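Side-chain contacts in putative uncharacterized protein (Campylobacter jejuni, PDB 5TPU), which is of unknown function but has the cupin-type beta-sandwich fold of the WxcM-like family and binds thymidine-5'-diphosphate: residues I73-G78 and E82-N87; Y41-T46 and R101-F106; L12-I17 and V63-S68. The protein carries 3 engineered substitutions. All blocks are in the same frame, centred on the assembly; numbering follows the deposited sequence.

Contact 1 (I73-G78 and E82-N87)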
loop_
_atom_site.group_PDB
_atom_site.type_symbol
_atom_site.label_atom_id
_atom_site.label_comp_id
_atom_site.label_asym_id
_atom_site.label_seq_id
_atom_site.Cartn_x
_atom_site.Cartn_y
_atom_site.Cartn_z
ATOM N N ILE A 73 10.108 14.661 4.568
ATOM C CA ILE A 73 11.083 13.655 4.940
ATOM C C ILE A 73 12.419 14.323 4.806
ATOM O O ILE A 73 12.790 14.776 3.716
ATOM C CB ILE A 73 11.176 12.434 3.996
ATOM C CG1 ILE A 73 9.905 12.256 3.171
ATOM C CG2 ILE A 73 11.660 11.210 4.775
ATOM C CD1 ILE A 73 9.192 10.925 3.288
ATOM N N ILE A 74 13.142 14.368 5.916
ATOM C CA ILE A 74 14.528 14.729 5.880
ATOM C C ILE A 74 15.360 13.459 5.772
ATOM O O ILE A 74 15.315 12.579 6.618
ATOM C CB ILE A 74 14.880 15.541 7.108
ATOM C CG1 ILE A 74 13.893 16.696 7.219
ATOM C CG2 ILE A 74 16.325 16.022 7.016
ATOM C CD1 ILE A 74 14.354 17.791 8.158
ATOM N N LEU A 75 16.073 13.334 4.677
ATOM C CA LEU A 75 16.970 12.214 4.472
ATOM C C LEU A 75 18.402 12.647 4.791
ATOM O O LEU A 75 18.747 13.825 4.594
ATOM C CB LEU A 75 16.901 11.753 3.030
ATOM C CG LEU A 75 15.592 11.197 2.471
ATOM C CD1 LEU A 75 15.724 11.030 0.965
ATOM C CD2 LEU A 75 15.297 9.845 3.078
ATOM N N ASN A 76 19.206 11.694 5.273
ATOM C CA ASN A 76 20.590 11.933 5.658
ATOM C C ASN A 76 21.468 10.704 5.355
ATOM O O ASN A 76 21.173 9.572 5.802
ATOM C CB ASN A 76 20.653 12.299 7.140
ATOM C CG ASN A 76 22.019 12.794 7.546
ATOM O OD1 ASN A 76 23.029 12.146 7.317
ATOM N ND2 ASN A 76 22.050 13.990 8.105
ATOM N N ASP A 77 22.506 10.893 4.540
ATOM C CA ASP A 77 23.314 9.735 4.173
ATOM C C ASP A 77 24.598 9.641 4.968
ATOM O O ASP A 77 25.389 8.757 4.708
ATOM C CB ASP A 77 23.585 9.658 2.686
ATOM C CG ASP A 77 24.488 10.751 2.197
ATOM O OD1 ASP A 77 24.761 10.687 0.988
ATOM O OD2 ASP A 77 24.867 11.677 2.961
ATOM N N GLY A 78 24.749 10.497 5.973
ATOM C CA GLY A 78 25.951 10.527 6.814
ATOM C C GLY A 78 26.765 11.746 6.448
ATOM O O GLY A 78 27.538 12.249 7.249
ATOM N N GLU A 82 18.793 16.256 2.871
ATOM C CA GLU A 82 17.878 16.824 1.913
ATOM C C GLU A 82 16.474 16.634 2.491
ATOM O O GLU A 82 16.176 15.583 3.042
ATOM C CB GLU A 82 18.019 16.133 0.557
ATOM C CG GLU A 82 17.455 16.922 -0.622
ATOM C CD GLU A 82 18.374 18.034 -1.152
ATOM O OE1 GLU A 82 18.232 18.393 -2.357
ATOM O OE2 GLU A 82 19.227 18.557 -0.383
ATOM N N LYS A 83 15.674 17.688 2.414
ATOM C CA LYS A 83 14.285 17.685 2.814
ATOM C C LYS A 83 13.509 17.403 1.556
ATOM O O LYS A 83 13.856 17.858 0.473
ATOM C CB LYS A 83 13.848 19.029 3.385
ATOM C CG LYS A 83 12.431 19.023 3.961
ATOM C CD LYS A 83 11.948 20.398 4.422
ATOM C CE LYS A 83 12.640 20.852 5.702
ATOM N NZ LYS A 83 11.855 21.905 6.404
ATOM N N ILE A 84 12.501 16.570 1.670
ATOM C CA ILE A 84 11.684 16.226 0.519
ATOM C C ILE A 84 10.248 16.238 0.970
ATOM O O ILE A 84 9.954 15.602 1.971
ATOM C CB ILE A 84 11.994 14.824 0.037
ATOM C CG1 ILE A 84 13.512 14.756 -0.190
ATOM C CG2 ILE A 84 11.170 14.574 -1.215
ATOM C CD1 ILE A 84 14.031 13.486 -0.799
ATOM N N CYS A 85 9.411 16.969 0.235
ATOM C CA CYS A 85 7.980 17.023 0.451
ATOM C C CYS A 85 7.313 15.971 -0.413
ATOM O O CYS A 85 7.421 15.994 -1.648
ATOM C CB CYS A 85 7.402 18.392 0.088
ATOM S SG CYS A 85 5.613 18.449 0.468
ATOM N N LEU A 86 6.592 15.067 0.235
ATOM C CA LEU A 86 5.703 14.147 -0.478
ATOM C C LEU A 86 4.262 14.675 -0.355
ATOM O O LEU A 86 3.799 15.003 0.745
ATOM C CB LEU A 86 5.772 12.780 0.156
ATOM C CG LEU A 86 7.114 12.062 0.249
ATOM C CD1 LEU A 86 6.855 10.607 0.663
ATOM C CD2 LEU A 86 7.819 12.096 -1.092
ATOM N N ASN A 87 3.595 14.829 -1.478
ATOM C CA ASN A 87 2.277 15.483 -1.447
ATOM C C ASN A 87 1.302 15.013 -2.495
ATOM O O ASN A 87 0.243 15.626 -2.726
ATOM C CB ASN A 87 2.419 17.005 -1.389
ATOM C CG ASN A 87 3.055 17.621 -2.630
ATOM O OD1 ASN A 87 3.246 18.865 -2.701
ATOM N ND2 ASN A 87 3.383 16.811 -3.589
#

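Contact 2 (Y41-T46 and R101-F106). With TYD (thymidine-5'-diphosphate), chain E.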
loop_
_atom_site.group_PDB
_atom_site.type_symbol
_atom_site.label_atom_id
_atom_site.label_comp_id
_atom_site.label_asym_id
_atom_site.label_seq_id
_atom_site.Cartn_x
_atom_site.Cartn_y
_atom_site.Cartn_z
ATOM N N TYR A 41 3.185 -1.489 4.878
ATOM C CA TYR A 41 2.541 -0.872 6.022
ATOM C C TYR A 41 2.072 0.534 5.698
ATOM O O TYR A 41 2.522 1.148 4.713
ATOM C CB TYR A 41 3.493 -0.905 7.228
ATOM C CG TYR A 41 4.738 -0.049 7.180
ATOM C CD1 TYR A 41 4.727 1.231 7.694
ATOM C CD2 TYR A 41 5.955 -0.542 6.673
ATOM C CE1 TYR A 41 5.863 2.004 7.670
ATOM C CE2 TYR A 41 7.123 0.236 6.676
ATOM C CZ TYR A 41 7.060 1.495 7.190
ATOM O OH TYR A 41 8.129 2.334 7.225
ATOM N N TYR A 42 1.129 1.023 6.499
ATOM C CA TYR A 42 0.604 2.343 6.248
ATOM C C TYR A 42 0.339 3.037 7.532
ATOM O O TYR A 42 0.098 2.389 8.549
ATOM C CB TYR A 42 -0.562 2.331 5.267
ATOM C CG TYR A 42 -1.614 1.390 5.597
ATOM C CD1 TYR A 42 -2.756 1.813 6.283
ATOM C CD2 TYR A 42 -1.479 0.038 5.286
ATOM C CE1 TYR A 42 -3.739 0.909 6.664
ATOM C CE2 TYR A 42 -2.472 -0.879 5.637
ATOM C CZ TYR A 42 -3.603 -0.456 6.319
ATOM O OH TYR A 42 -4.582 -1.379 6.690
ATOM N N ILE A 43 0.523 4.348 7.497
ATOM C CA ILE A 43 0.361 5.231 8.636
ATOM C C ILE A 43 -0.719 6.245 8.294
ATOM O O ILE A 43 -0.774 6.772 7.193
ATOM C CB ILE A 43 1.660 5.938 8.989
ATOM C CG1 ILE A 43 2.737 4.923 9.342
ATOM C CG2 ILE A 43 1.477 6.831 10.184
ATOM C CD1 ILE A 43 4.154 5.451 9.369
ATOM N N PHE A 44 -1.652 6.406 9.214
ATOM C CA PHE A 44 -2.794 7.298 9.059
ATOM C C PHE A 44 -3.082 7.983 10.414
ATOM O O PHE A 44 -2.383 7.745 11.391
ATOM C CB PHE A 44 -4.017 6.513 8.489
ATOM C CG PHE A 44 -4.469 5.321 9.323
ATOM C CD1 PHE A 44 -5.588 5.416 10.135
ATOM C CD2 PHE A 44 -3.842 4.065 9.205
ATOM C CE1 PHE A 44 -6.050 4.327 10.872
ATOM C CE2 PHE A 44 -4.310 2.965 9.920
ATOM C CZ PHE A 44 -5.426 3.086 10.771
ATOM N N ASP A 45 -4.081 8.848 10.471
ATOM C CA ASP A 45 -4.334 9.624 11.698
ATOM C C ASP A 45 -3.130 10.453 12.163
ATOM O O ASP A 45 -2.916 10.604 13.345
ATOM C CB ASP A 45 -4.828 8.707 12.799
ATOM C CG ASP A 45 -6.251 8.278 12.553
ATOM O OD1 ASP A 45 -6.952 9.017 11.829
ATOM O OD2 ASP A 45 -6.675 7.234 13.053
ATOM N N THR A 46 -2.402 10.998 11.196
ATOM C CA THR A 46 -1.177 11.729 11.468
ATOM C C THR A 46 -1.530 13.168 11.843
ATOM O O THR A 46 -2.669 13.621 11.668
ATOM C CB THR A 46 -0.221 11.682 10.268
ATOM O OG1 THR A 46 -0.899 12.056 9.054
ATOM C CG2 THR A 46 0.331 10.271 10.123
ATOM N N ARG A 101 16.590 8.931 8.380
ATOM C CA ARG A 101 15.416 9.661 7.888
ATOM C C ARG A 101 14.541 10.046 9.018
ATOM O O ARG A 101 14.563 9.444 10.086
ATOM C CB ARG A 101 14.607 8.860 6.892
ATOM C CG ARG A 101 13.571 7.928 7.485
ATOM C CD ARG A 101 14.125 6.797 8.330
ATOM N NE ARG A 101 15.194 6.088 7.627
ATOM C CZ ARG A 101 15.010 5.122 6.732
ATOM N NH1 ARG A 101 13.787 4.739 6.353
ATOM N NH2 ARG A 101 16.048 4.514 6.210
ATOM N N GLU A 102 13.809 11.113 8.775
ATOM C CA GLU A 102 12.912 11.609 9.744
ATOM C C GLU A 102 11.750 12.243 9.017
ATOM O O GLU A 102 11.918 12.987 8.036
ATOM C CB GLU A 102 13.661 12.474 10.751
ATOM C CG GLU A 102 13.717 13.971 10.593
ATOM C CD GLU A 102 13.421 14.644 11.917
ATOM O OE1 GLU A 102 12.421 14.256 12.525
ATOM O OE2 GLU A 102 14.165 15.535 12.361
ATOM N N MET A 103 10.559 11.848 9.452
ATOM C CA MET A 103 9.317 12.296 8.823
ATOM C C MET A 103 8.564 13.263 9.726
ATOM O O MET A 103 8.383 13.003 10.907
ATOM C CB MET A 103 8.478 11.092 8.545
ATOM C CG MET A 103 9.266 9.978 7.903
ATOM S SD MET A 103 8.179 8.941 6.957
ATOM C CE MET A 103 7.412 7.877 8.151
ATOM N N LYS A 104 8.140 14.382 9.170
ATOM C CA LYS A 104 7.571 15.448 9.949
ATOM C C LYS A 104 6.572 16.237 9.127
ATOM O O LYS A 104 6.363 15.940 7.963
ATOM C CB LYS A 104 8.705 16.362 10.476
ATOM C CG LYS A 104 9.416 17.184 9.401
ATOM C CD LYS A 104 10.495 18.125 9.965
ATOM C CE LYS A 104 10.947 19.060 8.856
ATOM N NZ LYS A 104 11.886 20.117 9.322
ATOM N N ASN A 105 5.978 17.247 9.761
ATOM C CA ASN A 105 4.945 18.068 9.188
ATOM C C ASN A 105 3.923 17.286 8.391
ATOM O O ASN A 105 3.581 17.723 7.298
ATOM C CB ASN A 105 5.572 19.121 8.264
ATOM C CG ASN A 105 6.505 20.028 9.004
ATOM O OD1 ASN A 105 6.156 20.524 10.076
ATOM N ND2 ASN A 105 7.709 20.237 8.458
ATOM N N PHE A 106 3.440 16.163 8.915
ATOM C CA PHE A 106 2.313 15.471 8.269
ATOM C C PHE A 106 1.125 16.416 8.298
ATOM O O PHE A 106 0.833 16.976 9.340
ATOM C CB PHE A 106 1.933 14.172 8.972
ATOM C CG PHE A 106 2.915 13.077 8.745
ATOM C CD1 PHE A 106 4.106 13.054 9.449
ATOM C CD2 PHE A 106 2.686 12.114 7.805
ATOM C CE1 PHE A 106 5.030 12.067 9.225
ATOM C CE2 PHE A 106 3.580 11.078 7.614
ATOM C CZ PHE A 106 4.766 11.060 8.307
HETATM P PA TYD E . 7.769 3.459 14.025
HETATM O O1A TYD E . 7.252 4.866 14.109
HETATM O O2A TYD E . 8.372 2.872 12.803
HETATM O O3A TYD E . 8.812 3.084 15.181
HETATM P PB TYD E . 9.026 3.860 16.585
HETATM O O1B TYD E . 9.629 2.717 17.418
HETATM O O2B TYD E . 7.648 4.225 17.049
HETATM O O3B TYD E . 9.891 5.024 16.222
HETATM O "O5'" TYD E . 6.511 2.516 14.120
HETATM C "C5'" TYD E . 5.374 2.893 14.888
HETATM C "C4'" TYD E . 4.887 1.697 15.661
HETATM O "O4'" TYD E . 4.574 0.580 14.824
HETATM C "C3'" TYD E . 5.953 1.213 16.595
HETATM O "O3'" TYD E . 5.267 1.038 17.849
HETATM C "C2'" TYD E . 6.554 -0.025 15.906
HETATM C "C1'" TYD E . 5.373 -0.517 15.110
HETATM N N1 TYD E . 5.627 -1.069 13.808
HETATM C C2 TYD E . 5.127 -2.356 13.510
HETATM O O2 TYD E . 4.475 -2.999 14.380
HETATM N N3 TYD E . 5.337 -2.890 12.298
HETATM C C4 TYD E . 5.995 -2.232 11.318
HETATM O O4 TYD E . 6.145 -2.771 10.200
HETATM C C5 TYD E . 6.493 -0.879 11.611
HETATM C C5M TYD E . 7.230 -0.064 10.609
HETATM C C6 TYD E . 6.265 -0.336 12.865
#

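Contact 3 (L12-I17 and V63-S68). With TYD (thymidine-5'-diphosphate), chain F.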
loop_
_atom_site.group_PDB
_atom_site.type_symbol
_atom_site.label_atom_id
_atom_site.label_comp_id
_atom_site.label_asym_id
_atom_site.label_seq_id
_atom_site.Cartn_x
_atom_site.Cartn_y
_atom_site.Cartn_z
ATOM N N LEU A 12 10.348 8.457 -7.595
ATOM C CA LEU A 12 9.728 7.623 -8.592
ATOM C C LEU A 12 8.445 8.305 -9.014
ATOM O O LEU A 12 7.469 8.348 -8.261
ATOM C CB LEU A 12 9.448 6.234 -8.027
ATOM C CG LEU A 12 10.617 5.582 -7.286
ATOM C CD1 LEU A 12 10.086 4.290 -6.696
ATOM C CD2 LEU A 12 11.734 5.345 -8.278
ATOM N N ASN A 13 8.459 8.888 -10.203
ATOM C CA ASN A 13 7.278 9.576 -10.723
ATOM C C ASN A 13 6.514 8.483 -11.403
ATOM O O ASN A 13 6.775 8.224 -12.560
ATOM C CB ASN A 13 7.636 10.718 -11.696
ATOM C CG ASN A 13 8.344 11.867 -10.982
ATOM O OD1 ASN A 13 7.729 12.549 -10.163
ATOM N ND2 ASN A 13 9.622 12.072 -11.256
ATOM N N LEU A 14 5.548 7.899 -10.689
ATOM C CA LEU A 14 4.835 6.704 -11.110
ATOM C C LEU A 14 3.789 7.019 -12.172
ATOM O O LEU A 14 3.203 8.121 -12.226
ATOM C CB LEU A 14 4.103 6.099 -9.925
ATOM C CG LEU A 14 4.901 5.852 -8.658
ATOM C CD1 LEU A 14 4.027 5.657 -7.434
ATOM C CD2 LEU A 14 5.815 4.668 -8.943
ATOM N N ARG A 15 3.533 6.010 -12.979
ATOM C CA ARG A 15 2.522 6.047 -14.020
ATOM C C ARG A 15 1.159 5.520 -13.584
ATOM O O ARG A 15 0.989 4.341 -13.296
ATOM C CB ARG A 15 2.995 5.263 -15.238
ATOM C CG ARG A 15 2.021 5.388 -16.403
ATOM C CD ARG A 15 1.563 4.043 -16.952
ATOM N NE ARG A 15 2.146 3.908 -18.269
ATOM C CZ ARG A 15 2.862 2.886 -18.725
ATOM N NH1 ARG A 15 3.064 1.781 -18.011
ATOM N NH2 ARG A 15 3.377 2.995 -19.943
ATOM N N ALA A 16 0.193 6.426 -13.540
ATOM C CA ALA A 16 -1.151 6.070 -13.291
ATOM C C ALA A 16 -1.791 5.778 -14.638
ATOM O O ALA A 16 -1.475 6.414 -15.635
ATOM C CB ALA A 16 -1.889 7.212 -12.628
ATOM N N ILE A 17 -2.682 4.797 -14.628
ATOM C CA ILE A 17 -3.653 4.585 -15.666
ATOM C C ILE A 17 -4.918 5.294 -15.237
ATOM O O ILE A 17 -5.492 4.954 -14.198
ATOM C CB ILE A 17 -3.959 3.084 -15.757
ATOM C CG1 ILE A 17 -2.656 2.296 -15.917
ATOM C CG2 ILE A 17 -5.020 2.802 -16.830
ATOM C CD1 ILE A 17 -1.885 2.635 -17.167
ATOM N N VAL A 63 9.829 1.930 -0.316
ATOM C CA VAL A 63 9.247 2.984 -1.143
ATOM C C VAL A 63 8.094 3.627 -0.426
ATOM O O VAL A 63 7.176 2.923 -0.029
ATOM C CB VAL A 63 8.802 2.438 -2.497
ATOM C CG1 VAL A 63 7.955 3.469 -3.237
ATOM C CG2 VAL A 63 10.027 2.026 -3.282
ATOM N N LEU A 64 8.154 4.944 -0.278
ATOM C CA LEU A 64 7.140 5.750 0.435
ATOM C C LEU A 64 6.209 6.427 -0.546
ATOM O O LEU A 64 6.702 7.121 -1.442
ATOM C CB LEU A 64 7.805 6.848 1.286
ATOM C CG LEU A 64 8.309 6.437 2.681
ATOM C CD1 LEU A 64 9.274 5.268 2.587
ATOM C CD2 LEU A 64 8.963 7.613 3.366
ATOM N N ILE A 65 4.894 6.274 -0.376
ATOM C CA ILE A 65 3.912 6.984 -1.200
ATOM C C ILE A 65 2.924 7.703 -0.282
ATOM O O ILE A 65 2.342 7.093 0.595
ATOM C CB ILE A 65 3.177 5.964 -2.086
ATOM C CG1 ILE A 65 4.140 5.311 -3.072
ATOM C CG2 ILE A 65 2.017 6.584 -2.851
ATOM C CD1 ILE A 65 3.710 3.933 -3.520
ATOM N N MET A 66 2.777 9.007 -0.448
ATOM C CA MET A 66 1.777 9.773 0.252
ATOM C C MET A 66 0.431 9.509 -0.430
ATOM O O MET A 66 0.124 10.119 -1.441
ATOM C CB MET A 66 2.128 11.279 0.186
ATOM C CG MET A 66 2.219 12.002 1.495
ATOM S SD MET A 66 2.833 11.061 2.901
ATOM C CE MET A 66 1.624 11.592 4.093
ATOM N N MET A 67 -0.329 8.587 0.131
ATOM C CA MET A 67 -1.669 8.272 -0.329
ATOM C C MET A 67 -2.663 9.404 -0.146
ATOM O O MET A 67 -3.614 9.520 -0.909
ATOM C CB MET A 67 -2.214 7.054 0.415
ATOM C CG MET A 67 -1.573 5.763 0.000
ATOM S SD MET A 67 -2.104 5.217 -1.626
ATOM C CE MET A 67 -3.788 5.788 -1.772
ATOM N N SER A 68 -2.479 10.205 0.889
ATOM C CA SER A 68 -3.243 11.423 1.012
ATOM C C SER A 68 -2.517 12.404 1.863
ATOM O O SER A 68 -1.746 12.011 2.748
ATOM C CB SER A 68 -4.641 11.158 1.577
ATOM O OG SER A 68 -4.541 10.698 2.887
HETATM P PA TYD F . -8.703 -3.154 -13.924
HETATM O O1A TYD F . -8.281 -4.320 -13.050
HETATM O O2A TYD F . -9.886 -2.304 -13.602
HETATM O O3A TYD F . -9.037 -3.838 -15.353
HETATM P PB TYD F . -10.132 -3.280 -16.402
HETATM O O1B TYD F . -11.442 -3.505 -15.672
HETATM O O2B TYD F . -9.855 -1.813 -16.631
HETATM O O3B TYD F . -9.758 -4.132 -17.591
HETATM O "O5'" TYD F . -7.455 -2.294 -14.461
HETATM C "C5'" TYD F . -7.603 -0.903 -14.782
HETATM C "C4'" TYD F . -6.453 -0.466 -15.663
HETATM O "O4'" TYD F . -5.233 -0.496 -14.919
HETATM C "C3'" TYD F . -6.312 -1.426 -16.841
HETATM O "O3'" TYD F . -6.162 -0.631 -18.015
HETATM C "C2'" TYD F . -5.075 -2.254 -16.527
HETATM C "C1'" TYD F . -4.320 -1.453 -15.460
HETATM N N1 TYD F . -3.753 -2.283 -14.372
HETATM C C2 TYD F . -2.351 -2.416 -14.282
HETATM O O2 TYD F . -1.616 -1.834 -15.097
HETATM N N3 TYD F . -1.744 -3.122 -13.341
HETATM C C4 TYD F . -2.471 -3.720 -12.423
HETATM O O4 TYD F . -1.885 -4.376 -11.564
HETATM C C5 TYD F . -3.932 -3.647 -12.468
HETATM C C5M TYD F . -4.794 -4.294 -11.445
HETATM C C6 TYD F . -4.520 -2.896 -13.479
#

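Contact 1 (I73-G78 and E82-N87)
Ile73 and Leu86 meet diagonally across two antiparallel strands, methyl against methyl, with Ile73 CD1 3.5 Å from Leu86 CD1. The same Ile73 CD1 also rests on the branch point, 3.9 Å from Leu86 CG, so the leucine offers its fork as well as one arm. Ile73 is strained here: chi1 of -22° brings CG1 close to eclipsing the backbone N, and from there CG1 comes up to the carbonyl oxygen of its paired residue, 3.6 Å from Ile84 O. A second diagonal repeats the theme one step along. Leu75 and Ile84 cross obliquely and touch through their outermost methyls, Leu75 CD1 to Ile84 CD1 at 3.5 Å, tighter than a relaxed carbon contact. All four side chains lie on one face of the hairpin, whereas Ile74 and Lys83 share the other.

Two hydrogen-bonded pairs fix this register. Ile73 N gives a nearly straight bond to Ile84 O (2.8 Å, 172° at the hydrogen), and Ile84 N returns one to Ile73 O. Leu75 and Glu82 exchange another two. Beyond the strand, Asn76 OD1 accepts from Gly78 N at 2.7 Å, an Asx turn that starts the reversal.

On the side away from 81-86, strand 71-76 pairs antiparallel with strand 99-104, while the apolar face packs on Leu93 and Ile95 of strand 91-95 and Leu64 of strand 62-68, in the opposing sheet.

Contact 2 (Y41-T46 and R101-F106)
Thr46 and Phe106 supply the larger of two apolar contacts, formed between the residues that follow two strands of opposite sheets. Thr46 CB sits 3.5 Å from Phe106 CB, and its methyl carries on along the ring, Thr46 CG2 lying 3.8 Å from Phe106 CD2. The approach to the ring is oblique. Deeper between the sheets, on the strands themselves, Ile43 and Met103 reach for each other end to end, the terminal Ile43 CD1 standing 4.2 Å from Met103 CE. It is a light touch between two terminal methyls.

The polar part concerns Thr46 OG1. With chi1 at 50° this hydroxyl lies between the backbone N and the carbonyl carbon, and both it and the methyl lie near the CD2 side of the ring. OG1 passes 3.5 Å from Phe106 CB, but its hydrogen bond is to Ala110 O, with a weak second one to Ser107 O.

Ligand contact comes from Tyr41, at the other end of the strand. The thymine methyl of thymidine-5'-diphosphate, C5M, stands 3.7 Å above the Tyr41 ring plane and over its centre, a CH-pi arrangement; the nearest ring atom, Tyr41 CZ, is 3.8 Å from C5M. Arg52, which hydrogen-bonds the ligand, packs on Ile43, Met103 and Phe106, and Arg21 of the second subunit bonds the ligand as well. Strand 39-44 also pairs with a strand of that subunit. What emerges is the two-sheet sandwich of a cupin, with a nucleotide pocket at its dimer interface.

Contact 3 (L12-I17 and V63-S68)
On the outward face of the five-stranded cupin sheet, Leu12 and Leu14 lean over Val63 and Ile65, just before the chain runs on to Ile17 in a thymidine-5'-diphosphate pocket. Leu12 and Val63 meet at about a right angle. The single methyl Leu12 CD1 settles into the fork of the valine, 4.1 Å from Val63 CG1 and equally far from Val63 CG2. Leu12 has CG anti to its own carbonyl carbon (chi1 -48°) and is then extended, which sends CD1 across the sheet. Leu14 reaches Ile65 by one methyl only, and more loosely: Leu14 CD1 is 4.3 Å from Ile65 CD1. No hydrogen bond joins the two segments; the contact is made by methyls alone.

Farther along, Ile17 lies against the sugar of the ligand. Its branch methyl, Ile17 CG2, is 3.8 Å from C4' of thymidine-5'-diphosphate, and Ile17 CB is 3.9 Å from the ring oxygen O4'. Arg21 hydrogen-bonds the same ligand, while Arg39, Arg52 and Tyr125 of the second subunit do so from across the interface.

Tyr42 of the second subunit packs on both Leu14 and Ile65, so the dimer partner covers this end of the cluster. At the end of segment 63-68, Met67 and Ser68 both face Lys111, forming a classic beta bulge. Within the sheet, strand 91-95 runs between strands 9-13 and 62-68, with Gly92 bonded to the Leu12 backbone; strand 111-116 flanks 62-68 on its other side.

Contact 1 lies in one sheet and contact 3 along the other, while contact 2 bridges them: strand 99-104 neighbours 71-76, and 39-44 belongs to the sheet of 62-68. Contacts 1 and 2, centres 13 Å apart, share a probable hydrogen bond from Ile74 N to Glu102 O of 2.8 Å. Leu64 CD2 comes 3.3 Å from Ile73 CD1 and 3.9 Å from Met103 SD, so contacts 1 and 2 meet strand 62-68 in the core; contact 3 proper lies on that strand's other face, toward the second subunit. Contacts 2 and 3 each touch a different copy of thymidine-5'-diphosphate, whereas the Ile73 side chain of contact 1 stays about 12 Å from one.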